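Local atomic coordinates of abietadiene synthase, chloroplastic (Abies grandis, PDB entry 3S9V), a protein that is a mainly helical chloroplast enzyme of the terpene synthase family, with an N-terminal terpene synthase domain and a metal-binding domain. Residues G50-S55 with H261-Y266; A56-W61 with S231-A236; D90-E95 with Y102-A107; L202-E207 with L448-Y453; P267-E272 with W311-P316. All coordinates share one frame; numbering follows the deposited sequence.

Interaction 1 (G50-S55 with H261-Y266); sequences GETNPS and HVPCHY
Two irregular connections of the mainly helical fold run side by side here: G50-S55, leading into helix 56-62, and H261-Y266, leading toward helix 269-282. Two direct hydrogen bonds join them. At one end the Y266 hydroxyl donates to G50 O across 2.6 Å, lying in the plane of that carbonyl and on a lone pair, with the oxygen at the edge of the phenol ring. At the other end S55 N, the N-cap residue of the helix that follows, donates to V262 O at 2.7 Å in a nearly straight bond (162° at the hydrogen). Between them one water receives C264 N at 3.0 Å and donates to N53 O at 3.1 Å, linking N53 and C264 through their backbones. T52 sets CG2 against P263, 3.5 Å from its CB, the two side chains crossing at about a right angle; with OG1 anti to the backbone N (chi1 -177°), the hydroxyl is directed elsewhere, to M454 O. S55 CB rests 3.5 Å from P263 C, while its OG bonds D58. V262 and P263 pack on V254 of helix 245-258; strand 452-453 touches T52, N53 and C264 through Y453, and helix 56-62 receives V262.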
# COMPACT_ATOMS: atom_id res chain seq x y z
N GLY A 50 4.45 21.47 -2.57
CA GLY A 50 4.07 20.62 -3.69
C GLY A 50 4.62 21.00 -5.05
O GLY A 50 4.67 22.18 -5.42
N GLU A 51 5.04 19.99 -5.80
CA GLU A 51 5.56 20.20 -7.14
C GLU A 51 4.54 19.71 -8.15
O GLU A 51 4.06 18.58 -8.08
CB GLU A 51 6.87 19.43 -7.33
CG GLU A 51 8.05 20.08 -6.62
CD GLU A 51 8.24 21.52 -7.04
OE1 GLU A 51 8.26 21.79 -8.26
OE2 GLU A 51 8.38 22.38 -6.14
N THR A 52 4.19 20.58 -9.09
CA THR A 52 3.22 20.23 -10.11
C THR A 52 3.39 21.15 -11.31
O THR A 52 4.18 22.09 -11.29
CB THR A 52 1.77 20.34 -9.56
OG1 THR A 52 0.84 19.91 -10.57
CG2 THR A 52 1.45 21.76 -9.16
N ASN A 53 2.63 20.87 -12.36
CA ASN A 53 2.71 21.64 -13.59
C ASN A 53 1.74 22.82 -13.59
O ASN A 53 0.82 22.90 -12.77
CB ASN A 53 2.40 20.72 -14.77
CG ASN A 53 0.98 20.18 -14.72
OD1 ASN A 53 0.49 19.78 -13.67
ND2 ASN A 53 0.32 20.14 -15.87
N PRO A 54 1.94 23.77 -14.52
CA PRO A 54 1.06 24.93 -14.60
C PRO A 54 -0.29 24.52 -15.17
O PRO A 54 -0.39 23.56 -15.93
CB PRO A 54 1.82 25.86 -15.53
CG PRO A 54 2.57 24.95 -16.41
CD PRO A 54 3.06 23.89 -15.47
N SER A 55 -1.33 25.24 -14.76
CA SER A 55 -2.68 24.99 -15.27
C SER A 55 -3.03 26.18 -16.15
O SER A 55 -3.34 27.26 -15.66
CB SER A 55 -3.69 24.88 -14.12
OG SER A 55 -5.00 24.78 -14.64
N HIS A 261 2.57 31.74 -13.04
CA HIS A 261 1.43 30.88 -13.35
C HIS A 261 0.95 30.16 -12.10
O HIS A 261 1.58 30.25 -11.04
CB HIS A 261 1.82 29.85 -14.42
CG HIS A 261 2.89 28.91 -13.97
ND1 HIS A 261 4.23 29.19 -14.11
CD2 HIS A 261 2.82 27.71 -13.33
CE1 HIS A 261 4.94 28.21 -13.58
NE2 HIS A 261 4.11 27.30 -13.10
N VAL A 262 -0.16 29.43 -12.21
CA VAL A 262 -0.70 28.68 -11.09
C VAL A 262 -1.17 27.29 -11.51
O VAL A 262 -1.42 27.03 -12.70
CB VAL A 262 -1.91 29.40 -10.48
CG1 VAL A 262 -1.54 30.81 -10.10
CG2 VAL A 262 -3.06 29.39 -11.46
N PRO A 263 -1.28 26.36 -10.54
CA PRO A 263 -1.74 24.98 -10.79
C PRO A 263 -3.28 24.96 -10.67
O PRO A 263 -3.90 26.02 -10.49
CB PRO A 263 -1.08 24.18 -9.68
CG PRO A 263 -1.09 25.18 -8.53
CD PRO A 263 -0.66 26.47 -9.21
N CYS A 264 -3.92 23.79 -10.75
CA CYS A 264 -5.37 23.76 -10.63
C CYS A 264 -5.85 23.55 -9.19
O CYS A 264 -7.05 23.46 -8.93
CB CYS A 264 -5.98 22.70 -11.56
SG CYS A 264 -5.45 21.01 -11.29
N HIS A 265 -4.89 23.49 -8.27
CA HIS A 265 -5.17 23.34 -6.84
C HIS A 265 -3.85 23.36 -6.08
O HIS A 265 -2.84 22.80 -6.52
CB HIS A 265 -5.94 22.05 -6.56
CG HIS A 265 -5.45 20.86 -7.32
ND1 HIS A 265 -6.26 19.80 -7.65
CD2 HIS A 265 -4.23 20.58 -7.85
CE1 HIS A 265 -5.57 18.91 -8.34
NE2 HIS A 265 -4.34 19.36 -8.47
N TYR A 266 -3.86 24.04 -4.94
CA TYR A 266 -2.66 24.19 -4.12
C TYR A 266 -3.09 24.60 -2.72
O TYR A 266 -4.16 25.19 -2.54
CB TYR A 266 -1.76 25.27 -4.73
CG TYR A 266 -0.27 25.01 -4.58
CD1 TYR A 266 0.33 23.91 -5.19
CD2 TYR A 266 0.53 25.86 -3.81
CE1 TYR A 266 1.69 23.64 -5.03
CE2 TYR A 266 1.90 25.60 -3.64
CZ TYR A 266 2.47 24.50 -4.26
OH TYR A 266 3.81 24.25 -4.10
O HOH W 1 -2.11 22.01 -12.29

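Interaction 2 (A56-W61 with S231-A236); sequences AYDTAW and SPASTA
S231 meets D58 through a water rather than directly: the water donates to D58 OD1 at 2.7 Å and is donated to by S231 OG. S231 is also the N-cap of helix 232-242, its OG accepting from S234 N at 3.2 Å, and its carbonyl takes T235 N and T235 OG1 from opposite faces of its plane. P232 follows, with CD 3.6 Å from D58 OD1. A233 is the main contact residue of its segment. Its N donates to D58 OD1 at 3.1 Å, meeting the carboxylate on the anti side and 16° out of its plane. D58 CG stands anti to the carbonyl carbon (chi1 -72°), which sends the carboxylate to this first-turn amide; S55 OG steadies it from OD2. A233 CB then nestles against W61 CB at 3.6 Å and lies 3.9 Å from Y57 CE2. A236, one turn on, sets its CB 3.8 Å from W61 O. With alanines A233 and A236 at the interface, the short axes lie 8.2 Å apart and cross at 17°, nearly parallel. Helix 151-164 packs against Y57 and W61, helix 101-117 against A56, Y57 and A60, and helix 77-85 against T59.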
# COMPACT_ATOMS: atom_id res chain seq x y z
N ALA A 56 -2.96 25.99 -17.46
CA ALA A 56 -3.26 27.08 -18.37
C ALA A 56 -4.64 27.65 -18.05
O ALA A 56 -4.85 28.86 -18.03
CB ALA A 56 -3.20 26.61 -19.80
N TYR A 57 -5.59 26.76 -17.77
CA TYR A 57 -6.96 27.17 -17.45
C TYR A 57 -7.04 28.09 -16.23
O TYR A 57 -7.64 29.16 -16.28
CB TYR A 57 -7.82 25.93 -17.22
CG TYR A 57 -9.17 26.21 -16.60
CD1 TYR A 57 -10.24 26.66 -17.37
CD2 TYR A 57 -9.36 26.05 -15.24
CE1 TYR A 57 -11.47 26.93 -16.79
CE2 TYR A 57 -10.57 26.33 -14.65
CZ TYR A 57 -11.62 26.77 -15.43
OH TYR A 57 -12.82 27.07 -14.83
N ASP A 58 -6.44 27.66 -15.12
CA ASP A 58 -6.46 28.45 -13.89
C ASP A 58 -5.66 29.73 -14.05
O ASP A 58 -6.04 30.78 -13.54
CB ASP A 58 -5.91 27.64 -12.73
CG ASP A 58 -6.86 26.55 -12.28
OD1 ASP A 58 -7.58 26.74 -11.28
OD2 ASP A 58 -6.89 25.49 -12.95
N THR A 59 -4.55 29.64 -14.77
CA THR A 59 -3.73 30.81 -14.98
C THR A 59 -4.53 31.85 -15.74
O THR A 59 -4.45 33.04 -15.45
CB THR A 59 -2.46 30.44 -15.74
OG1 THR A 59 -1.76 29.44 -15.00
CG2 THR A 59 -1.57 31.65 -15.94
N ALA A 60 -5.31 31.38 -16.70
CA ALA A 60 -6.14 32.28 -17.50
C ALA A 60 -7.13 33.02 -16.59
O ALA A 60 -7.41 34.20 -16.82
CB ALA A 60 -6.89 31.49 -18.56
N TRP A 61 -7.64 32.34 -15.57
CA TRP A 61 -8.59 32.98 -14.66
C TRP A 61 -7.91 34.00 -13.76
O TRP A 61 -8.47 35.06 -13.48
CB TRP A 61 -9.35 31.94 -13.83
CG TRP A 61 -10.55 31.41 -14.56
CD1 TRP A 61 -10.61 30.31 -15.36
CD2 TRP A 61 -11.86 32.02 -14.61
NE1 TRP A 61 -11.87 30.19 -15.92
CE2 TRP A 61 -12.65 31.23 -15.47
CE3 TRP A 61 -12.43 33.15 -14.01
CZ2 TRP A 61 -13.98 31.54 -15.76
CZ3 TRP A 61 -13.77 33.47 -14.30
CH2 TRP A 61 -14.53 32.66 -15.16
N SER A 231 -8.74 25.86 -5.11
CA SER A 231 -8.76 26.18 -6.54
C SER A 231 -8.45 27.65 -6.86
O SER A 231 -9.18 28.55 -6.44
CB SER A 231 -10.12 25.80 -7.12
OG SER A 231 -10.27 26.30 -8.44
N PRO A 232 -7.37 27.91 -7.61
CA PRO A 232 -6.99 29.28 -7.97
C PRO A 232 -8.04 30.00 -8.83
O PRO A 232 -8.34 31.17 -8.61
CB PRO A 232 -5.68 29.09 -8.72
CG PRO A 232 -5.11 27.89 -8.05
CD PRO A 232 -6.29 26.98 -7.98
N ALA A 233 -8.58 29.31 -9.83
CA ALA A 233 -9.58 29.91 -10.70
C ALA A 233 -10.84 30.23 -9.88
O ALA A 233 -11.46 31.28 -10.05
CB ALA A 233 -9.93 28.98 -11.85
N SER A 234 -11.20 29.32 -8.99
CA SER A 234 -12.38 29.50 -8.16
C SER A 234 -12.18 30.70 -7.24
O SER A 234 -13.08 31.51 -7.04
CB SER A 234 -12.63 28.23 -7.34
OG SER A 234 -13.97 28.18 -6.88
N THR A 235 -10.98 30.81 -6.67
CA THR A 235 -10.66 31.91 -5.78
C THR A 235 -10.59 33.23 -6.53
O THR A 235 -10.99 34.27 -6.01
CB THR A 235 -9.31 31.66 -5.10
OG1 THR A 235 -9.37 30.44 -4.36
CG2 THR A 235 -8.97 32.82 -4.16
N ALA A 236 -10.08 33.18 -7.76
CA ALA A 236 -9.98 34.37 -8.60
C ALA A 236 -11.37 34.91 -8.90
O ALA A 236 -11.62 36.11 -8.82
CB ALA A 236 -9.24 34.04 -9.90
O HOH W 2 -9.28 24.92 -10.32

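Interaction 3 (D90-E95 with Y102-A107); sequences DGSWGE and YDRILA
R104 NH2 donates to E95 O at 2.6 Å, the shortest bond between helix 101-117 and the loop D90-E95 that leads toward it, a local loop-on-helix packing closed within a few residues. The oxygen lies close to the guanidinium plane, yet the nitrogen stands above the E95 carbonyl plane, 39° out of it. R104 NE adds a weak bond to the same oxygen. NH1 makes a weak bond to S92 OG and, at the guanidinium edge, a long salt bridge to D90 OD1 at 3.9 Å, with carboxylate and guanidinium planes turned 75° apart. D90 is held in place by an Asx turn: its OD2 accepts from S92 N at 2.9 Å and also from S92 OG. A bend at chi2 (-55°) turns the arginine toward the loop, and R104 CD passes 3.2 Å from W93 O. E95 N gives D103 OD2 a weak but straight bond, while D103 OD1 serves V452 N. G94 faces the helix with no side chain, and its CA comes 3.8 Å from D103 OD2. Farther in, W93 NE1 donates to I83 O, its side chain touching C111 and L115 of the same helix. W93 CB touches A107 CB at 4.0 Å, and the same methyl comes 3.3 Å from W93 O.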
# COMPACT_ATOMS: atom_id res chain seq x y z
N ASP A 90 -0.45 23.33 -32.10
CA ASP A 90 -1.74 23.17 -32.76
C ASP A 90 -2.71 24.31 -32.42
O ASP A 90 -3.86 24.31 -32.86
CB ASP A 90 -2.35 21.81 -32.40
CG ASP A 90 -2.65 21.67 -30.91
OD1 ASP A 90 -3.14 20.59 -30.51
OD2 ASP A 90 -2.41 22.63 -30.14
N GLY A 91 -2.26 25.27 -31.62
CA GLY A 91 -3.10 26.39 -31.26
C GLY A 91 -3.84 26.26 -29.95
O GLY A 91 -4.51 27.20 -29.50
N SER A 92 -3.72 25.11 -29.31
CA SER A 92 -4.40 24.89 -28.04
C SER A 92 -3.49 25.26 -26.88
O SER A 92 -2.30 25.55 -27.07
CB SER A 92 -4.80 23.42 -27.90
OG SER A 92 -3.64 22.61 -27.73
N TRP A 93 -4.07 25.24 -25.68
CA TRP A 93 -3.34 25.49 -24.44
C TRP A 93 -3.66 24.26 -23.60
O TRP A 93 -4.69 23.62 -23.80
CB TRP A 93 -3.85 26.73 -23.71
CG TRP A 93 -3.22 28.02 -24.16
CD1 TRP A 93 -2.06 28.57 -23.70
CD2 TRP A 93 -3.74 28.92 -25.13
NE1 TRP A 93 -1.82 29.77 -24.34
CE2 TRP A 93 -2.84 30.00 -25.22
CE3 TRP A 93 -4.89 28.91 -25.95
CZ2 TRP A 93 -3.05 31.08 -26.09
CZ3 TRP A 93 -5.09 29.98 -26.81
CH2 TRP A 93 -4.18 31.05 -26.87
N GLY A 94 -2.79 23.93 -22.66
CA GLY A 94 -3.03 22.77 -21.81
C GLY A 94 -1.73 22.02 -21.62
O GLY A 94 -0.67 22.52 -21.98
N GLU A 95 -1.81 20.82 -21.07
CA GLU A 95 -0.60 20.05 -20.85
C GLU A 95 -0.16 19.34 -22.14
O GLU A 95 -0.86 18.47 -22.66
CB GLU A 95 -0.83 19.03 -19.72
CG GLU A 95 0.44 18.34 -19.23
CD GLU A 95 1.62 19.30 -19.14
OE1 GLU A 95 2.34 19.46 -20.14
OE2 GLU A 95 1.82 19.89 -18.06
N TYR A 102 -10.82 17.18 -23.57
CA TYR A 102 -11.49 18.08 -22.63
C TYR A 102 -10.55 19.15 -22.08
O TYR A 102 -10.88 20.33 -22.07
CB TYR A 102 -12.10 17.29 -21.47
CG TYR A 102 -13.26 16.41 -21.87
CD1 TYR A 102 -13.24 15.05 -21.60
CD2 TYR A 102 -14.38 16.94 -22.51
CE1 TYR A 102 -14.30 14.23 -21.95
CE2 TYR A 102 -15.46 16.13 -22.86
CZ TYR A 102 -15.41 14.77 -22.58
OH TYR A 102 -16.46 13.95 -22.92
N ASP A 103 -9.39 18.71 -21.61
CA ASP A 103 -8.36 19.58 -21.06
C ASP A 103 -8.01 20.70 -22.05
O ASP A 103 -8.05 21.88 -21.69
CB ASP A 103 -7.12 18.73 -20.73
CG ASP A 103 -5.95 19.54 -20.15
OD1 ASP A 103 -6.07 20.07 -19.02
OD2 ASP A 103 -4.90 19.62 -20.82
N ARG A 104 -7.67 20.34 -23.28
CA ARG A 104 -7.30 21.33 -24.29
C ARG A 104 -8.39 22.34 -24.64
O ARG A 104 -8.11 23.54 -24.70
CB ARG A 104 -6.81 20.64 -25.57
CG ARG A 104 -5.57 19.77 -25.37
CD ARG A 104 -4.42 20.56 -24.75
NE ARG A 104 -3.25 19.72 -24.53
CZ ARG A 104 -2.50 19.22 -25.50
NH1 ARG A 104 -2.78 19.48 -26.77
NH2 ARG A 104 -1.47 18.44 -25.21
N ILE A 105 -9.62 21.89 -24.88
CA ILE A 105 -10.68 22.84 -25.21
C ILE A 105 -11.06 23.71 -24.03
O ILE A 105 -11.49 24.85 -24.21
CB ILE A 105 -11.96 22.14 -25.73
CG1 ILE A 105 -12.49 21.16 -24.70
CG2 ILE A 105 -11.67 21.45 -27.04
CD1 ILE A 105 -13.82 20.54 -25.08
N LEU A 106 -10.90 23.18 -22.81
CA LEU A 106 -11.21 23.94 -21.60
C LEU A 106 -10.20 25.07 -21.46
O LEU A 106 -10.56 26.23 -21.29
CB LEU A 106 -11.12 23.04 -20.36
CG LEU A 106 -11.31 23.74 -19.02
CD1 LEU A 106 -12.78 24.06 -18.84
CD2 LEU A 106 -10.83 22.84 -17.87
N ALA A 107 -8.92 24.71 -21.53
CA ALA A 107 -7.85 25.70 -21.41
C ALA A 107 -7.85 26.72 -22.55
O ALA A 107 -7.63 27.90 -22.32
CB ALA A 107 -6.49 24.99 -21.34

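Interaction 4 (L202-E207 with L448-Y453); sequences LLYSLE and LGKTVY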
# COMPACT_ATOMS: atom_id res chain seq x y z
N LEU A 202 -18.14 21.47 -4.54
CA LEU A 202 -18.80 22.37 -5.49
C LEU A 202 -18.00 23.67 -5.51
O LEU A 202 -17.88 24.33 -6.55
CB LEU A 202 -20.24 22.66 -5.05
CG LEU A 202 -21.30 21.62 -5.38
CD1 LEU A 202 -22.56 21.90 -4.57
CD2 LEU A 202 -21.60 21.63 -6.87
N LEU A 203 -17.45 24.04 -4.36
CA LEU A 203 -16.65 25.26 -4.23
C LEU A 203 -15.38 25.22 -5.07
O LEU A 203 -14.74 26.25 -5.31
CB LEU A 203 -16.27 25.50 -2.77
CG LEU A 203 -17.47 25.66 -1.82
CD1 LEU A 203 -16.97 25.81 -0.40
CD2 LEU A 203 -18.29 26.86 -2.24
N TYR A 204 -15.00 24.02 -5.51
CA TYR A 204 -13.81 23.82 -6.32
C TYR A 204 -14.01 24.45 -7.69
O TYR A 204 -13.04 24.74 -8.40
CB TYR A 204 -13.54 22.32 -6.46
CG TYR A 204 -12.28 21.95 -7.20
CD1 TYR A 204 -12.34 21.18 -8.36
CD2 TYR A 204 -11.02 22.31 -6.72
CE1 TYR A 204 -11.18 20.77 -9.02
CE2 TYR A 204 -9.85 21.91 -7.37
CZ TYR A 204 -9.94 21.14 -8.52
OH TYR A 204 -8.80 20.73 -9.19
N SER A 205 -15.27 24.66 -8.08
CA SER A 205 -15.53 25.26 -9.39
C SER A 205 -16.56 26.40 -9.37
O SER A 205 -17.47 26.44 -10.20
CB SER A 205 -15.96 24.17 -10.39
OG SER A 205 -16.48 23.03 -9.74
N LEU A 206 -16.38 27.32 -8.44
CA LEU A 206 -17.26 28.48 -8.31
C LEU A 206 -17.22 29.39 -9.53
O LEU A 206 -18.16 30.14 -9.77
CB LEU A 206 -16.90 29.28 -7.06
CG LEU A 206 -17.34 28.67 -5.73
CD1 LEU A 206 -16.66 29.37 -4.57
CD2 LEU A 206 -18.85 28.79 -5.62
N GLU A 207 -16.14 29.33 -10.30
CA GLU A 207 -16.03 30.17 -11.49
C GLU A 207 -17.14 29.81 -12.49
O GLU A 207 -17.46 30.60 -13.39
CB GLU A 207 -14.64 30.03 -12.14
CG GLU A 207 -14.37 28.70 -12.81
CD GLU A 207 -13.72 27.68 -11.90
OE1 GLU A 207 -13.91 27.78 -10.66
OE2 GLU A 207 -13.03 26.77 -12.42
N LEU A 448 -5.95 13.63 -13.02
CA LEU A 448 -7.09 14.41 -13.49
C LEU A 448 -7.78 15.22 -12.40
O LEU A 448 -8.30 14.68 -11.44
CB LEU A 448 -8.11 13.49 -14.17
CG LEU A 448 -9.23 14.20 -14.94
CD1 LEU A 448 -8.62 15.15 -15.96
CD2 LEU A 448 -10.12 13.17 -15.63
N GLY A 449 -7.74 16.54 -12.56
CA GLY A 449 -8.40 17.43 -11.61
C GLY A 449 -9.28 18.34 -12.45
O GLY A 449 -9.95 17.87 -13.36
N LYS A 450 -9.29 19.63 -12.14
CA LYS A 450 -10.06 20.59 -12.92
C LYS A 450 -9.44 20.50 -14.31
O LYS A 450 -10.09 20.74 -15.33
CB LYS A 450 -9.88 21.99 -12.34
CG LYS A 450 -10.58 23.11 -13.10
CD LYS A 450 -12.10 23.06 -12.92
CE LYS A 450 -12.50 23.30 -11.48
NZ LYS A 450 -12.02 24.62 -10.97
N THR A 451 -8.15 20.16 -14.34
CA THR A 451 -7.38 20.02 -15.58
C THR A 451 -6.45 18.82 -15.41
O THR A 451 -6.42 18.19 -14.35
CB THR A 451 -6.47 21.25 -15.82
OG1 THR A 451 -5.44 21.27 -14.82
CG2 THR A 451 -7.27 22.55 -15.75
N VAL A 452 -5.70 18.50 -16.46
CA VAL A 452 -4.75 17.40 -16.35
C VAL A 452 -3.51 17.96 -15.66
O VAL A 452 -2.99 19.00 -16.06
CB VAL A 452 -4.33 16.85 -17.73
CG1 VAL A 452 -3.15 15.91 -17.56
CG2 VAL A 452 -5.49 16.10 -18.38
N TYR A 453 -3.05 17.30 -14.61
CA TYR A 453 -1.87 17.79 -13.91
C TYR A 453 -0.87 16.66 -13.67
O TYR A 453 -1.20 15.48 -13.81
CB TYR A 453 -2.26 18.49 -12.60
CG TYR A 453 -2.89 17.62 -11.54
CD1 TYR A 453 -2.15 17.20 -10.45
CD2 TYR A 453 -4.23 17.24 -11.61
CE1 TYR A 453 -2.72 16.43 -9.44
CE2 TYR A 453 -4.81 16.46 -10.60
CZ TYR A 453 -4.05 16.06 -9.52
OH TYR A 453 -4.59 15.31 -8.48
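One face of the Y204 ring carries the K450 ammonium, a cation-pi contact with NZ 4.5 Å from the ring centroid and 15° off its normal. At the edge of the Y453 ring, in its plane, lie G449 N and T451 O. Lysine and tyrosine slide past each other, so K450 CB and CE lie along the Y204 ring, each 3.8 Å from CE1, and the phenol oxygen accepts from K450 N at 3.2 Å. Bends at chi2, chi3 and chi4 curl the lysine until NZ reaches Y204 O and, on its syn lone pair, E207 OE2, each at 2.8 Å. The ammonium would probably favour a charged carboxylate in this buried salt bridge; OE2 also meets Y57 OH, at a modelled separation too short to weigh. S205 CB packs on K450 CE. The contact ties L202-E207, largely 3-10, to the turn of the hairpin of strands 447-448 and 452-453. Helix 232-242 packs against E207, helix 56-62 meets K450 through Y57, and helix 151-164 touches S205 through V154.

Interaction 5 (P267-E272 with W311-P316); sequences PLDLFE and WARENP
W311 O accepts from two amides in the first turn of helix 269-282: F271 N at 3.1 Å, near straight at 158°, and L270 N more weakly. Beside it, D269 OD2 takes R313 N at 3.0 Å on its syn lone pair. D269 CG sits between the backbone N and carbonyl carbon (chi1 55°), which swings the carboxylate across to the loop; OD1 bonds Y299 OH. The loop W311-P316, which links helices 290-301 and 320-332 in the N-terminal terpene synthase domain, is thereby joined to the N-terminal end of helix 269-282, where L268 is the N-cap. P267, preceded by a cis peptide bond, lays CG over one face of the R313 guanidinium, 3.4 Å from NH1, and the arginine's NH2 makes a salt bridge to D225. The same CG touches A312 CB at 3.5 Å. P267 O lies at the edge of the W311 indole, in its plane, and L268 CD2 comes 3.8 Å from W311 CD1. Deeper along the helix, F271 CB packs on W311 CB at 3.7 Å.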
# COMPACT_ATOMS: atom_id res chain seq x y z
N PRO A 267 -2.29 24.25 -1.70
CA PRO A 267 -1.04 23.49 -1.85
C PRO A 267 -1.31 21.99 -1.96
O PRO A 267 -2.47 21.55 -1.97
CB PRO A 267 -0.26 23.87 -0.58
CG PRO A 267 -1.35 24.07 0.44
CD PRO A 267 -2.41 24.83 -0.34
N LEU A 268 -0.25 21.19 -2.02
CA LEU A 268 -0.40 19.74 -2.15
C LEU A 268 0.56 18.98 -1.24
O LEU A 268 0.92 17.83 -1.51
CB LEU A 268 -0.14 19.34 -3.61
CG LEU A 268 -1.05 20.00 -4.65
CD1 LEU A 268 -0.58 19.65 -6.05
CD2 LEU A 268 -2.49 19.53 -4.45
N ASP A 269 0.96 19.63 -0.14
CA ASP A 269 1.92 19.08 0.81
C ASP A 269 1.64 17.73 1.46
O ASP A 269 2.57 16.95 1.68
CB ASP A 269 2.21 20.12 1.90
CG ASP A 269 0.96 20.63 2.59
OD1 ASP A 269 1.07 21.08 3.75
OD2 ASP A 269 -0.13 20.58 1.99
N LEU A 270 0.39 17.43 1.79
CA LEU A 270 0.09 16.14 2.43
C LEU A 270 -0.03 15.05 1.37
O LEU A 270 0.42 13.91 1.56
CB LEU A 270 -1.21 16.22 3.22
CG LEU A 270 -1.37 17.32 4.28
CD1 LEU A 270 -2.60 16.99 5.11
CD2 LEU A 270 -0.14 17.38 5.18
N PHE A 271 -0.65 15.41 0.26
CA PHE A 271 -0.82 14.48 -0.83
C PHE A 271 0.56 14.07 -1.37
O PHE A 271 0.85 12.88 -1.53
CB PHE A 271 -1.68 15.15 -1.92
CG PHE A 271 -1.69 14.43 -3.24
CD1 PHE A 271 -1.85 13.05 -3.30
CD2 PHE A 271 -1.54 15.14 -4.43
CE1 PHE A 271 -1.88 12.39 -4.52
CE2 PHE A 271 -1.57 14.49 -5.66
CZ PHE A 271 -1.74 13.11 -5.71
N GLU A 272 1.43 15.04 -1.60
CA GLU A 272 2.76 14.74 -2.13
C GLU A 272 3.63 13.88 -1.22
O GLU A 272 4.25 12.91 -1.68
CB GLU A 272 3.49 16.04 -2.46
CG GLU A 272 4.87 15.81 -3.03
CD GLU A 272 5.47 17.06 -3.64
OE1 GLU A 272 5.93 17.95 -2.89
OE2 GLU A 272 5.46 17.15 -4.88
N TRP A 311 -5.76 17.05 1.06
CA TRP A 311 -4.51 16.96 0.32
C TRP A 311 -3.55 18.06 0.74
O TRP A 311 -2.34 17.95 0.51
CB TRP A 311 -4.80 17.04 -1.18
CG TRP A 311 -5.73 18.15 -1.55
CD1 TRP A 311 -5.38 19.42 -1.91
CD2 TRP A 311 -7.16 18.09 -1.60
NE1 TRP A 311 -6.51 20.16 -2.18
CE2 TRP A 311 -7.61 19.37 -1.99
CE3 TRP A 311 -8.10 17.09 -1.34
CZ2 TRP A 311 -8.98 19.67 -2.14
CZ3 TRP A 311 -9.46 17.38 -1.49
CH2 TRP A 311 -9.88 18.67 -1.89
N ALA A 312 -4.08 19.10 1.36
CA ALA A 312 -3.28 20.23 1.81
C ALA A 312 -3.48 20.47 3.29
O ALA A 312 -4.56 20.21 3.83
CB ALA A 312 -3.67 21.49 1.05
N ARG A 313 -2.44 20.98 3.94
CA ARG A 313 -2.48 21.29 5.37
C ARG A 313 -3.72 22.13 5.63
O ARG A 313 -4.05 23.03 4.86
CB ARG A 313 -1.22 22.07 5.76
CG ARG A 313 -0.92 23.27 4.85
CD ARG A 313 -1.54 24.57 5.37
NE ARG A 313 -1.42 25.68 4.43
CZ ARG A 313 -2.22 25.87 3.38
NH1 ARG A 313 -3.21 25.03 3.12
NH2 ARG A 313 -2.02 26.91 2.58
N GLU A 314 -4.42 21.83 6.72
CA GLU A 314 -5.63 22.56 7.10
C GLU A 314 -6.58 22.73 5.92
O GLU A 314 -7.06 23.83 5.67
CB GLU A 314 -5.27 23.94 7.67
CG GLU A 314 -3.78 24.19 7.97
CD GLU A 314 -3.22 23.34 9.10
OE1 GLU A 314 -3.15 22.10 8.96
OE2 GLU A 314 -2.84 23.92 10.14
N ASN A 315 -6.85 21.65 5.20
CA ASN A 315 -7.76 21.70 4.06
C ASN A 315 -9.19 21.95 4.57
O ASN A 315 -9.57 21.49 5.64
CB ASN A 315 -7.71 20.38 3.29
CG ASN A 315 -8.05 20.55 1.82
OD1 ASN A 315 -7.36 21.27 1.10
ND2 ASN A 315 -9.12 19.89 1.37
N PRO A 316 -10.00 22.69 3.80
CA PRO A 316 -11.38 22.99 4.19
C PRO A 316 -12.19 21.71 4.43
O PRO A 316 -13.04 21.65 5.32
CB PRO A 316 -11.93 23.77 3.00
CG PRO A 316 -10.71 24.38 2.40
CD PRO A 316 -9.68 23.29 2.49

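All five interactions lie in one connected patch; the centres of interactions 2 and 4 are about 9 Å apart. S234 OG and L203 O, at 2.6 Å, join interactions 2 and 4. V262 N reaches T59 OG1 at 3.2 Å between 1 and 2. Interaction 3 is tied to interaction 1 by N53 ND2 and E95 OE2 at 2.7 Å and packs on interaction 4 where L106 CD2 comes 3.4 Å from K450 O. Interaction 5 meets interaction 1 through E51 N and E272 OE2 at 3.0 Å and touches interaction 4 where Y453 OH lies 4.2 Å from F271 CE2, but stays about 12 Å, nearest atoms, from interaction 3. Along the chain, interactions 2 and 3 are nested within interaction 1.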